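Local coordinates for uncharacterized protein AF0587 (Archaeoglobus fulgidus DSM 4304, PDB 2Q07) that is of uncharacterised function but belongs to the archaeosine synthase type 1 family and probably binds RNA in tRNA modification, this chain being its C-terminal part with the PUA domain, at residues Leu35-Arg40 / Gly122-Val127; Ala51-Val56 / Val60-Ile65; Trp92-Val97 / Val128-Asp133; Thr142-Val147 / Ile153-Gln158. One frame throughout, in Å; residues are numbered along the deposited sequence.

In the fold
All four contacts lie in the part of the chain built round one mixed five-stranded sheet. Contacts 1 and 2 are about 13 Å apart between centres and reach neighbouring strands, 31-36 and 61-65 respectively. Contacts 1 and 3, about 12 Å apart, both use helix 123-132, whereas contacts 2 and 4, about 11 Å apart, meet through their helices. Along the chain, contact 2 falls between the two halves of contact 1, contacts 1 and 3 interleave, and contact 4 comes last. Contacts 3 and 4 do not touch, their nearest atoms being about 9 Å apart; helices 94-111 and 123-132 pack on one face of the sheet, helices 47-55 and 150-160 on the other.

Contact 1. Residues Leu35-Arg40 / Gly122-Val127; sequences LPCTAR and GGYRKV
Tyr124 reaches from the first turn of helix 123-132 to Pro36 and Cys37, where strand 31-36 runs out into a loop. The motif is aromatic packing at a strand end in an alpha/beta domain whose sequence family groups with the uracil-DNA glycosylase-like folds. Two neighbouring residues use different sides of the same ring. Pro36 lays CB over one face as a CH-pi contact, 4.2 Å from the ring centroid and only 17° off the ring normal. It is displaced toward the rim, with Pro36 CB 4.1 Å from Tyr124 CE1. Cys37 comes at the edge instead: its SG stands 5.3 Å from the Tyr124 centroid and 82° off the normal, a sulfur-aromatic contact. The Cys37 torsion, chi1 56°, sets SG between its backbone N and carbonyl carbon and turns it to the phenol end. On the helix, Tyr124 holds CG anti to its carbonyl carbon, which sends the ring out to the loop. Elsewhere the ring touches Ile65 and meets Trp92 edge-to-face, so neighbours from a strand and a loop also help fix its tilt. At the phenol end, Tyr124 OH lies 3.0 Å from Cys37 SG.

Contact 2. Residues Ala51-Val56 / Val60-Ile65; sequences ALRSKV and VNEIII
Arg53 and Glu62 extend toward each other from opposite directions, one from the last turns of helix 47-55 and the other from strand 61-65, and meet in a two-bond salt bridge. The guanidinium grips side-on: Arg53 NE gives to Glu62 OE2 at 2.9 Å, and Arg53 NH2 to Glu62 OE1 at 2.6 Å. The flat groups are not coplanar but turned 53° apart, and the two bonds differ accordingly. OE2 offers its syn lone pair to a somewhat bent NE-H, whereas OE1 lies close to the guanidinium plane yet is approached from above the carboxylate. The pair joins the helix and second strand of the beta-alpha-beta unit 31-36, 47-55, 61-65, bridging backbones whose nearest CA atoms, Arg53 and Glu62, are 11.4 Å apart. A bend at chi3 (141°) in Arg53 swings NE and NH2 round to face the acid, whose own chain runs out extended beyond CG. Glu62 is buried, and its OE2 has a second cationic partner in Arg73 NH1.

Contact 3. Residues Trp92-Val97 / Val128-Asp133; sequences WSEEEV and VERVED
Two helices on one face of the alpha/beta sheet, 94-111 and 123-132, are tied at the N-terminal end of the former by Arg130, which reaches across to Glu94 and Val97. The charged link is end-on and uses one nitrogen: Arg130 NH2 stands 2.9 Å from Glu94 OE1 in a salt bridge. The same NH2 makes a weak hydrogen bond to Glu94 OE2, 3.3 Å away. The carboxylate sits at the guanidinium edge with the two planes 49° apart, a looser fit than a coplanar two-nitrogen grip. Over one face of the same guanidinium, Val97 sets CG1 4.1 Å above the plane and over its centre, while Val97 CG1 also touches Arg130 CG at 3.7 Å. A bend in the arginine chain at chi2 (-67°) folds it back over the valine, allowing one methyl to meet both the aliphatic stem and the guanidinium. An alanine at Arg130 is likely to leave Glu94 without its cation across the contact and Val97 CG1 without the chain that lies against it. Ser93 N-caps the helix, its OG accepting weakly from Glu96 N. Glu94, just inside that first turn, would probably be favoured by the helix dipole, and Arg130 probably offsets part of its negative charge while its face rests on an apolar methyl.

Contact 4. Residues Thr142-Val147 / Ile153-Gln158; sequences TAEKDV and IERLKQ
Thr142 places OG1 between its backbone N and carbonyl carbon (chi1 50°), which leaves CG2 to pack against Arg155 on helix 150-160. Glu144 has its CG in the corresponding position (chi1 63°) and then runs extended, carrying its carboxylate to the end of the Arg155 side chain. These residues belong to the loop that leaves edge strand 138-141 and doubles back onto the helix it leads into. Near the strand, Thr142 CG2 lies 3.6 Å from the backbone Arg155 O, and Thr142 O rests against the arginine stem, 3.7 Å from Arg155 CB. On the threonine's other branch, OG1 lies 3.9 Å from Leu156 CD1 and is hydrogen-bonded to His119 ND1. His119 NE2 also bonds Val147 O, so one imidazole holds both ends of the loop segment. Farther out, Glu144 OE1 and Arg155 NH1 form a long salt bridge of 3.7 Å, the side chains crossing at about a right angle and their planar groups 65° apart. The stronger partner of Arg155 NH1 is Glu151 OE2, one turn earlier on the helix. Replacing Arg155 by alanine would probably leave Glu144 and Glu151 close together without the cation they share and strip the stem from beside Thr142. With Glu144 OE1 close to Glu151 OE2, the guanidinium, near both acids, would probably ease the repulsion between these like charges, and over so long a bridge its hold on Glu144 is probably mainly electrostatic.

Contact 1. Residues Leu35-Arg40 / Gly122-Val127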
loop_
_atom_site.group_PDB
_atom_site.type_symbol
_atom_site.label_atom_id
_atom_site.label_comp_id
_atom_site.label_asym_id
_atom_site.label_seq_id
_atom_site.Cartn_x
_atom_site.Cartn_y
_atom_site.Cartn_z
ATOM N N LEU A 35 4.046 -15.644 0.322
ATOM C CA LEU A 35 4.353 -15.915 1.712
ATOM C C LEU A 35 3.118 -15.989 2.610
ATOM O O LEU A 35 2.067 -15.440 2.295
ATOM C CB LEU A 35 5.293 -14.828 2.241
ATOM C CG LEU A 35 6.622 -14.701 1.502
ATOM C CD1 LEU A 35 7.302 -13.398 1.881
ATOM C CD2 LEU A 35 7.489 -15.906 1.839
ATOM N N PRO A 36 3.244 -16.660 3.761
ATOM C CA PRO A 36 2.092 -16.762 4.657
ATOM C C PRO A 36 1.942 -15.497 5.501
ATOM O O PRO A 36 2.928 -14.821 5.803
ATOM C CB PRO A 36 2.440 -17.978 5.499
ATOM C CG PRO A 36 3.909 -17.792 5.703
ATOM C CD PRO A 36 4.409 -17.369 4.322
ATOM N N CYS A 37 0.707 -15.159 5.862
ATOM C CA CYS A 37 0.501 -13.991 6.701
ATOM C C CYS A 37 1.001 -14.380 8.090
ATOM O O CYS A 37 1.243 -15.554 8.358
ATOM C CB CYS A 37 -0.982 -13.602 6.747
ATOM S SG CYS A 37 -2.076 -14.922 7.298
ATOM N N THR A 38 1.182 -13.397 8.965
ATOM C CA THR A 38 1.661 -13.675 10.315
ATOM C C THR A 38 0.788 -12.972 11.341
ATOM O O THR A 38 -0.009 -12.103 10.991
ATOM C CB THR A 38 3.114 -13.198 10.504
ATOM O OG1 THR A 38 3.220 -11.836 10.078
ATOM C CG2 THR A 38 4.085 -14.062 9.686
ATOM N N ALA A 39 0.948 -13.359 12.604
ATOM C CA ALA A 39 0.195 -12.766 13.708
ATOM C C ALA A 39 0.590 -11.304 13.868
ATOM O O ALA A 39 -0.267 -10.433 14.035
ATOM C CB ALA A 39 0.474 -13.525 15.002
ATOM N N ARG A 40 1.893 -11.038 13.816
ATOM C CA ARG A 40 2.387 -9.675 13.948
ATOM C C ARG A 40 2.368 -8.936 12.612
ATOM O O ARG A 40 2.769 -9.481 11.588
ATOM C CB ARG A 40 3.808 -9.662 14.509
ATOM C CG ARG A 40 4.432 -8.264 14.561
ATOM C CD ARG A 40 5.735 -8.263 15.333
ATOM N NE ARG A 40 6.424 -6.977 15.259
ATOM C CZ ARG A 40 7.593 -6.727 15.840
ATOM N NH1 ARG A 40 8.199 -7.674 16.540
ATOM N NH2 ARG A 40 8.164 -5.536 15.713
ATOM N N GLY A 122 0.265 -26.158 3.683
ATOM C CA GLY A 122 -1.111 -26.435 4.062
ATOM C C GLY A 122 -2.170 -25.655 3.304
ATOM O O GLY A 122 -2.086 -25.485 2.088
ATOM N N GLY A 123 -3.174 -25.185 4.039
ATOM C CA GLY A 123 -4.259 -24.427 3.446
ATOM C C GLY A 123 -3.847 -23.399 2.408
ATOM O O GLY A 123 -4.578 -23.171 1.437
ATOM N N TYR A 124 -2.686 -22.776 2.603
ATOM C CA TYR A 124 -2.199 -21.767 1.666
ATOM C C TYR A 124 -1.878 -22.357 0.304
ATOM O O TYR A 124 -2.102 -21.715 -0.719
ATOM C CB TYR A 124 -0.951 -21.070 2.201
ATOM C CG TYR A 124 -1.186 -20.223 3.422
ATOM C CD1 TYR A 124 -0.919 -20.717 4.696
ATOM C CD2 TYR A 124 -1.672 -18.923 3.306
ATOM C CE1 TYR A 124 -1.126 -19.936 5.824
ATOM C CE2 TYR A 124 -1.883 -18.137 4.423
ATOM C CZ TYR A 124 -1.608 -18.647 5.678
ATOM O OH TYR A 124 -1.816 -17.870 6.790
ATOM N N ARG A 125 -1.331 -23.570 0.288
ATOM C CA ARG A 125 -1.008 -24.212 -0.975
ATOM C C ARG A 125 -2.288 -24.480 -1.754
ATOM O O ARG A 125 -2.296 -24.421 -2.986
ATOM C CB ARG A 125 -0.242 -25.517 -0.744
ATOM C CG ARG A 125 1.236 -25.302 -0.462
ATOM C CD ARG A 125 2.036 -26.582 -0.617
ATOM N NE ARG A 125 1.660 -27.310 -1.825
ATOM C CZ ARG A 125 2.420 -28.229 -2.412
ATOM N NH1 ARG A 125 3.608 -28.535 -1.907
ATOM N NH2 ARG A 125 1.985 -28.848 -3.501
ATOM N N LYS A 126 -3.370 -24.771 -1.036
ATOM C CA LYS A 126 -4.651 -25.022 -1.682
ATOM C C LYS A 126 -5.089 -23.771 -2.434
ATOM O O LYS A 126 -5.631 -23.858 -3.532
ATOM C CB LYS A 126 -5.717 -25.394 -0.653
ATOM C CG LYS A 126 -5.575 -26.788 -0.072
ATOM C CD LYS A 126 -6.771 -27.114 0.814
ATOM C CE LYS A 126 -6.772 -28.574 1.239
ATOM N NZ LYS A 126 -7.971 -28.901 2.065
ATOM N N VAL A 127 -4.862 -22.607 -1.834
ATOM C CA VAL A 127 -5.228 -21.350 -2.475
ATOM C C VAL A 127 -4.418 -21.219 -3.766
ATOM O O VAL A 127 -4.976 -21.005 -4.841
ATOM C CB VAL A 127 -4.925 -20.144 -1.545
ATOM C CG1 VAL A 127 -4.984 -18.845 -2.328
ATOM C CG2 VAL A 127 -5.928 -20.109 -0.385
#

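Contact 2. Residues Ala51-Val56 / Val60-Ile65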
loop_
_atom_site.group_PDB
_atom_site.type_symbol
_atom_site.label_atom_id
_atom_site.label_comp_id
_atom_site.label_asym_id
_atom_site.label_seq_id
_atom_site.Cartn_x
_atom_site.Cartn_y
_atom_site.Cartn_z
ATOM N N ALA A 51 13.181 -13.660 9.710
ATOM C CA ALA A 51 14.066 -14.826 9.687
ATOM C C ALA A 51 14.319 -15.253 8.244
ATOM O O ALA A 51 15.454 -15.526 7.853
ATOM C CB ALA A 51 13.445 -15.978 10.473
ATOM N N LEU A 52 13.250 -15.312 7.457
ATOM C CA LEU A 52 13.353 -15.691 6.053
ATOM C C LEU A 52 14.276 -14.759 5.273
ATOM O O LEU A 52 15.221 -15.201 4.627
ATOM C CB LEU A 52 11.969 -15.673 5.408
ATOM C CG LEU A 52 11.332 -17.031 5.151
ATOM C CD1 LEU A 52 9.913 -16.847 4.615
ATOM C CD2 LEU A 52 12.198 -17.801 4.161
ATOM N N ARG A 53 13.993 -13.463 5.337
ATOM C CA ARG A 53 14.799 -12.478 4.627
ATOM C C ARG A 53 16.212 -12.403 5.176
ATOM O O ARG A 53 17.100 -11.791 4.576
ATOM C CB ARG A 53 14.118 -11.112 4.693
ATOM C CG ARG A 53 12.861 -11.073 3.849
ATOM C CD ARG A 53 12.083 -9.788 4.005
ATOM N NE ARG A 53 11.542 -9.372 2.716
ATOM C CZ ARG A 53 12.195 -8.599 1.853
ATOM N NH1 ARG A 53 13.404 -8.154 2.153
ATOM N NH2 ARG A 53 11.652 -8.290 0.686
ATOM N N SER A 54 16.417 -13.035 6.321
ATOM C CA SER A 54 17.726 -13.061 6.953
ATOM C C SER A 54 18.582 -14.180 6.343
ATOM O O SER A 54 19.805 -14.048 6.201
ATOM C CB SER A 54 17.569 -13.289 8.455
ATOM O OG SER A 54 18.831 -13.426 9.070
ATOM N N LYS A 55 17.925 -15.272 5.970
ATOM C CA LYS A 55 18.604 -16.418 5.392
ATOM C C LYS A 55 18.685 -16.404 3.868
ATOM O O LYS A 55 19.430 -17.190 3.274
ATOM C CB LYS A 55 17.933 -17.707 5.870
ATOM C CG LYS A 55 18.336 -18.132 7.282
ATOM C CD LYS A 55 18.049 -17.050 8.318
ATOM C CE LYS A 55 18.499 -17.480 9.709
ATOM N NZ LYS A 55 17.838 -18.749 10.139
ATOM N N VAL A 56 17.935 -15.509 3.233
ATOM C CA VAL A 56 17.944 -15.412 1.779
ATOM C C VAL A 56 17.658 -13.986 1.298
ATOM O O VAL A 56 16.689 -13.353 1.728
ATOM C CB VAL A 56 16.911 -16.392 1.160
ATOM C CG1 VAL A 56 15.521 -16.068 1.656
ATOM C CG2 VAL A 56 16.969 -16.334 -0.342
ATOM N N VAL A 60 12.836 -10.216 -5.394
ATOM C CA VAL A 60 11.688 -10.393 -6.262
ATOM C C VAL A 60 10.496 -9.836 -5.502
ATOM O O VAL A 60 10.587 -9.594 -4.300
ATOM C CB VAL A 60 11.452 -11.869 -6.599
ATOM C CG1 VAL A 60 12.675 -12.433 -7.337
ATOM C CG2 VAL A 60 11.166 -12.654 -5.325
ATOM N N ASN A 61 9.391 -9.620 -6.206
ATOM C CA ASN A 61 8.178 -9.086 -5.593
ATOM C C ASN A 61 7.594 -10.088 -4.612
ATOM O O ASN A 61 7.796 -11.298 -4.758
ATOM C CB ASN A 61 7.155 -8.756 -6.680
ATOM C CG ASN A 61 7.376 -7.382 -7.281
ATOM O OD1 ASN A 61 6.952 -6.372 -6.708
ATOM N ND2 ASN A 61 8.055 -7.330 -8.429
ATOM N N GLU A 62 6.856 -9.583 -3.627
ATOM C CA GLU A 62 6.267 -10.434 -2.601
ATOM C C GLU A 62 4.783 -10.182 -2.417
ATOM O O GLU A 62 4.319 -9.049 -2.471
ATOM C CB GLU A 62 6.959 -10.198 -1.252
ATOM C CG GLU A 62 8.425 -10.599 -1.190
ATOM C CD GLU A 62 9.168 -9.880 -0.066
ATOM O OE1 GLU A 62 9.212 -8.630 -0.090
ATOM O OE2 GLU A 62 9.701 -10.558 0.840
ATOM N N ILE A 63 4.040 -11.251 -2.202
ATOM C CA ILE A 63 2.620 -11.130 -1.949
ATOM C C ILE A 63 2.363 -12.001 -0.733
ATOM O O ILE A 63 2.744 -13.168 -0.707
ATOM C CB ILE A 63 1.782 -11.617 -3.143
ATOM C CG1 ILE A 63 1.965 -10.659 -4.328
ATOM C CG2 ILE A 63 0.314 -11.724 -2.738
ATOM C CD1 ILE A 63 1.227 -11.069 -5.570
ATOM N N ILE A 64 1.748 -11.417 0.287
ATOM C CA ILE A 64 1.428 -12.154 1.499
ATOM C C ILE A 64 -0.002 -12.683 1.399
ATOM O O ILE A 64 -0.943 -11.907 1.217
ATOM C CB ILE A 64 1.542 -11.245 2.759
ATOM C CG1 ILE A 64 3.002 -10.836 2.976
ATOM C CG2 ILE A 64 0.981 -11.971 3.988
ATOM C CD1 ILE A 64 3.453 -9.668 2.118
ATOM N N ILE A 65 -0.171 -13.998 1.505
ATOM C CA ILE A 65 -1.510 -14.581 1.434
ATOM C C ILE A 65 -2.140 -14.578 2.827
ATOM O O ILE A 65 -1.540 -15.047 3.798
ATOM C CB ILE A 65 -1.479 -16.041 0.920
ATOM C CG1 ILE A 65 -0.910 -16.094 -0.501
ATOM C CG2 ILE A 65 -2.885 -16.633 0.947
ATOM C CD1 ILE A 65 -0.680 -17.498 -1.015
#

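Contact 3. Residues Trp92-Val97 / Val128-Asp133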
loop_
_atom_site.group_PDB
_atom_site.type_symbol
_atom_site.label_atom_id
_atom_site.label_comp_id
_atom_site.label_asym_id
_atom_site.label_seq_id
_atom_site.Cartn_x
_atom_site.Cartn_y
_atom_site.Cartn_z
ATOM N N TRP A 92 -9.760 -22.413 6.140
ATOM C CA TRP A 92 -9.669 -22.504 4.687
ATOM C C TRP A 92 -10.803 -23.299 4.045
ATOM O O TRP A 92 -10.581 -24.321 3.393
ATOM C CB TRP A 92 -8.314 -23.094 4.273
ATOM C CG TRP A 92 -7.175 -22.115 4.380
ATOM C CD1 TRP A 92 -6.032 -22.266 5.107
ATOM C CD2 TRP A 92 -7.076 -20.836 3.737
ATOM N NE1 TRP A 92 -5.226 -21.162 4.958
ATOM C CE2 TRP A 92 -5.844 -20.269 4.123
ATOM C CE3 TRP A 92 -7.912 -20.115 2.872
ATOM C CZ2 TRP A 92 -5.425 -19.011 3.675
ATOM C CZ3 TRP A 92 -7.494 -18.862 2.427
ATOM C CH2 TRP A 92 -6.262 -18.325 2.828
ATOM N N SER A 93 -12.023 -22.816 4.238
ATOM C CA SER A 93 -13.201 -23.450 3.671
ATOM C C SER A 93 -13.179 -23.227 2.163
ATOM O O SER A 93 -12.375 -22.439 1.664
ATOM C CB SER A 93 -14.448 -22.803 4.240
ATOM O OG SER A 93 -14.455 -21.429 3.910
ATOM N N GLU A 94 -14.072 -23.908 1.448
ATOM C CA GLU A 94 -14.160 -23.771 -0.005
ATOM C C GLU A 94 -14.415 -22.327 -0.435
ATOM O O GLU A 94 -13.736 -21.817 -1.324
ATOM C CB GLU A 94 -15.271 -24.670 -0.559
ATOM C CG GLU A 94 -14.832 -26.095 -0.887
ATOM C CD GLU A 94 -13.989 -26.182 -2.156
ATOM O OE1 GLU A 94 -14.477 -25.774 -3.237
ATOM O OE2 GLU A 94 -12.841 -26.663 -2.076
ATOM N N GLU A 95 -15.389 -21.675 0.196
ATOM C CA GLU A 95 -15.737 -20.293 -0.128
ATOM C C GLU A 95 -14.567 -19.344 0.119
ATOM O O GLU A 95 -14.360 -18.382 -0.620
ATOM C CB GLU A 95 -16.931 -19.834 0.709
ATOM C CG GLU A 95 -18.050 -20.867 0.836
ATOM C CD GLU A 95 -17.794 -21.896 1.934
ATOM O OE1 GLU A 95 -17.836 -21.521 3.126
ATOM O OE2 GLU A 95 -17.550 -23.078 1.607
ATOM N N GLU A 96 -13.819 -19.621 1.180
ATOM C CA GLU A 96 -12.670 -18.810 1.563
ATOM C C GLU A 96 -11.495 -19.014 0.602
ATOM O O GLU A 96 -10.857 -18.052 0.172
ATOM C CB GLU A 96 -12.261 -19.163 2.995
ATOM C CG GLU A 96 -11.162 -18.296 3.574
ATOM C CD GLU A 96 -10.974 -18.530 5.065
ATOM O OE1 GLU A 96 -10.676 -19.679 5.461
ATOM O OE2 GLU A 96 -11.129 -17.562 5.840
ATOM N N VAL A 97 -11.203 -20.268 0.271
ATOM C CA VAL A 97 -10.115 -20.555 -0.657
ATOM C C VAL A 97 -10.480 -19.950 -2.010
ATOM O O VAL A 97 -9.653 -19.335 -2.672
ATOM C CB VAL A 97 -9.885 -22.080 -0.820
ATOM C CG1 VAL A 97 -9.071 -22.359 -2.076
ATOM C CG2 VAL A 97 -9.149 -22.624 0.395
ATOM N N VAL A 128 -3.101 -21.368 -3.652
ATOM C CA VAL A 128 -2.202 -21.260 -4.799
ATOM C C VAL A 128 -2.519 -22.313 -5.860
ATOM O O VAL A 128 -2.526 -22.029 -7.068
ATOM C CB VAL A 128 -0.734 -21.404 -4.345
ATOM C CG1 VAL A 128 0.209 -21.257 -5.532
ATOM C CG2 VAL A 128 -0.426 -20.359 -3.281
ATOM N N GLU A 129 -2.789 -23.531 -5.412
ATOM C CA GLU A 129 -3.106 -24.604 -6.339
ATOM C C GLU A 129 -4.281 -24.227 -7.229
ATOM O O GLU A 129 -4.295 -24.560 -8.410
ATOM C CB GLU A 129 -3.393 -25.898 -5.573
ATOM C CG GLU A 129 -2.116 -26.646 -5.198
ATOM C CD GLU A 129 -2.356 -27.749 -4.194
ATOM O OE1 GLU A 129 -3.334 -28.504 -4.364
ATOM O OE2 GLU A 129 -1.562 -27.866 -3.236
ATOM N N ARG A 130 -5.254 -23.513 -6.667
ATOM C CA ARG A 130 -6.412 -23.073 -7.435
ATOM C C ARG A 130 -5.998 -22.123 -8.552
ATOM O O ARG A 130 -6.503 -22.207 -9.668
ATOM C CB ARG A 130 -7.416 -22.345 -6.538
ATOM C CG ARG A 130 -8.203 -23.219 -5.585
ATOM C CD ARG A 130 -9.163 -24.156 -6.325
ATOM N NE ARG A 130 -10.252 -24.602 -5.455
ATOM C CZ ARG A 130 -11.303 -23.854 -5.131
ATOM N NH1 ARG A 130 -11.417 -22.624 -5.611
ATOM N NH2 ARG A 130 -12.240 -24.329 -4.319
ATOM N N VAL A 131 -5.082 -21.213 -8.238
ATOM C CA VAL A 131 -4.607 -20.217 -9.198
ATOM C C VAL A 131 -3.653 -20.782 -10.251
ATOM O O VAL A 131 -3.704 -20.395 -11.424
ATOM C CB VAL A 131 -3.881 -19.059 -8.485
ATOM C CG1 VAL A 131 -3.448 -18.021 -9.501
ATOM C CG2 VAL A 131 -4.785 -18.434 -7.425
ATOM N N GLU A 132 -2.775 -21.684 -9.826
ATOM C CA GLU A 132 -1.807 -22.285 -10.726
ATOM C C GLU A 132 -2.446 -22.750 -12.026
ATOM O O GLU A 132 -1.912 -22.500 -13.097
ATOM C CB GLU A 132 -1.116 -23.471 -10.055
ATOM C CG GLU A 132 -0.070 -24.139 -10.937
ATOM C CD GLU A 132 0.506 -25.412 -10.329
ATOM O OE1 GLU A 132 1.381 -26.025 -10.978
ATOM O OE2 GLU A 132 0.086 -25.803 -9.215
ATOM N N ASP A 133 -3.595 -23.414 -11.927
ATOM C CA ASP A 133 -4.288 -23.935 -13.103
ATOM C C ASP A 133 -4.909 -22.870 -14.010
ATOM O O ASP A 133 -5.364 -23.182 -15.111
ATOM C CB ASP A 133 -5.402 -24.910 -12.689
ATOM C CG ASP A 133 -4.901 -26.069 -11.838
ATOM O OD1 ASP A 133 -3.822 -26.627 -12.139
ATOM O OD2 ASP A 133 -5.605 -26.434 -10.873
#

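Contact 4. Residues Thr142-Val147 / Ile153-Gln158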
loop_
_atom_site.group_PDB
_atom_site.type_symbol
_atom_site.label_atom_id
_atom_site.label_comp_id
_atom_site.label_asym_id
_atom_site.label_seq_id
_atom_site.Cartn_x
_atom_site.Cartn_y
_atom_site.Cartn_z
ATOM N N THR A 142 8.115 -24.358 -2.905
ATOM C CA THR A 142 9.400 -24.519 -2.229
ATOM C C THR A 142 9.343 -24.902 -0.755
ATOM O O THR A 142 10.383 -25.085 -0.120
ATOM C CB THR A 142 10.228 -23.223 -2.357
ATOM O OG1 THR A 142 9.423 -22.104 -1.964
ATOM C CG2 THR A 142 10.692 -23.020 -3.800
ATOM N N ALA A 143 8.141 -25.030 -0.209
ATOM C CA ALA A 143 8.002 -25.363 1.199
ATOM C C ALA A 143 7.088 -26.557 1.483
ATOM O O ALA A 143 5.963 -26.639 0.988
ATOM C CB ALA A 143 7.506 -24.144 1.958
ATOM N N GLU A 144 7.595 -27.486 2.283
ATOM C CA GLU A 144 6.833 -28.662 2.680
ATOM C C GLU A 144 7.029 -28.838 4.184
ATOM O O GLU A 144 8.112 -29.214 4.634
ATOM C CB GLU A 144 7.318 -29.912 1.927
ATOM C CG GLU A 144 8.755 -30.320 2.206
ATOM C CD GLU A 144 9.135 -31.625 1.519
ATOM O OE1 GLU A 144 10.249 -32.136 1.769
ATOM O OE2 GLU A 144 8.320 -32.142 0.725
ATOM N N LYS A 145 5.986 -28.541 4.952
ATOM C CA LYS A 145 6.014 -28.654 6.413
ATOM C C LYS A 145 6.455 -27.381 7.124
ATOM O O LYS A 145 5.740 -26.869 7.979
ATOM C CB LYS A 145 6.939 -29.789 6.877
ATOM C CG LYS A 145 6.551 -31.187 6.424
ATOM C CD LYS A 145 7.535 -32.212 6.983
ATOM C CE LYS A 145 7.167 -33.630 6.586
ATOM N NZ LYS A 145 8.095 -34.618 7.205
ATOM N N ASP A 146 7.634 -26.878 6.778
ATOM C CA ASP A 146 8.173 -25.688 7.437
ATOM C C ASP A 146 8.747 -24.700 6.424
ATOM O O ASP A 146 9.601 -25.057 5.625
ATOM C CB ASP A 146 9.277 -26.117 8.410
ATOM C CG ASP A 146 9.514 -25.110 9.515
ATOM O OD1 ASP A 146 9.478 -23.887 9.242
ATOM O OD2 ASP A 146 9.751 -25.552 10.664
ATOM N N VAL A 147 8.287 -23.455 6.464
ATOM C CA VAL A 147 8.788 -22.450 5.532
ATOM C C VAL A 147 10.211 -22.004 5.899
ATOM O O VAL A 147 10.940 -21.457 5.067
ATOM C CB VAL A 147 7.850 -21.206 5.488
ATOM C CG1 VAL A 147 6.524 -21.576 4.847
ATOM C CG2 VAL A 147 7.616 -20.674 6.891
ATOM N N ILE A 153 14.615 -23.354 2.785
ATOM C CA ILE A 153 15.396 -22.190 2.381
ATOM C C ILE A 153 16.343 -22.525 1.219
ATOM O O ILE A 153 16.642 -21.661 0.392
ATOM C CB ILE A 153 16.206 -21.581 3.550
ATOM C CG1 ILE A 153 17.202 -22.601 4.099
ATOM C CG2 ILE A 153 15.247 -21.095 4.643
ATOM C CD1 ILE A 153 18.192 -22.012 5.104
ATOM N N GLU A 154 16.807 -23.770 1.139
ATOM C CA GLU A 154 17.687 -24.131 0.028
ATOM C C GLU A 154 16.871 -24.200 -1.262
ATOM O O GLU A 154 17.334 -23.761 -2.313
ATOM C CB GLU A 154 18.394 -25.471 0.276
ATOM C CG GLU A 154 19.605 -25.371 1.194
ATOM C CD GLU A 154 20.616 -24.326 0.728
ATOM O OE1 GLU A 154 21.021 -24.367 -0.455
ATOM O OE2 GLU A 154 21.010 -23.468 1.547
ATOM N N ARG A 155 15.658 -24.745 -1.176
ATOM C CA ARG A 155 14.775 -24.832 -2.342
ATOM C C ARG A 155 14.404 -23.419 -2.792
ATOM O O ARG A 155 14.331 -23.128 -3.988
ATOM C CB ARG A 155 13.477 -25.585 -2.011
ATOM C CG ARG A 155 13.587 -27.093 -1.913
ATOM C CD ARG A 155 12.217 -27.732 -2.148
ATOM N NE ARG A 155 12.277 -29.186 -2.271
ATOM C CZ ARG A 155 12.294 -30.025 -1.240
ATOM N NH1 ARG A 155 12.248 -29.550 -0.001
ATOM N NH2 ARG A 155 12.366 -31.335 -1.448
ATOM N N LEU A 156 14.152 -22.549 -1.823
ATOM C CA LEU A 156 13.795 -21.174 -2.128
ATOM C C LEU A 156 14.954 -20.463 -2.823
ATOM O O LEU A 156 14.763 -19.833 -3.853
ATOM C CB LEU A 156 13.399 -20.422 -0.851
ATOM C CG LEU A 156 12.933 -18.979 -1.096
ATOM C CD1 LEU A 156 11.804 -18.975 -2.131
ATOM C CD2 LEU A 156 12.460 -18.363 0.210
ATOM N N LYS A 157 16.155 -20.563 -2.258
ATOM C CA LYS A 157 17.317 -19.920 -2.865
ATOM C C LYS A 157 17.506 -20.373 -4.311
ATOM O O LYS A 157 17.860 -19.587 -5.191
ATOM C CB LYS A 157 18.589 -20.256 -2.088
ATOM C CG LYS A 157 18.680 -19.615 -0.725
ATOM C CD LYS A 157 19.971 -20.028 -0.042
ATOM C CE LYS A 157 20.093 -19.416 1.339
ATOM N NZ LYS A 157 21.305 -19.926 2.023
ATOM N N GLN A 158 17.255 -21.650 -4.559
ATOM C CA GLN A 158 17.443 -22.173 -5.898
ATOM C C GLN A 158 16.421 -21.691 -6.910
ATOM O O GLN A 158 16.595 -21.906 -8.104
ATOM C CB GLN A 158 17.526 -23.702 -5.844
ATOM C CG GLN A 158 18.923 -24.143 -5.418
ATOM C CD GLN A 158 19.051 -25.625 -5.122
ATOM O OE1 GLN A 158 18.461 -26.468 -5.808
ATOM N NE2 GLN A 158 19.847 -25.951 -4.100
#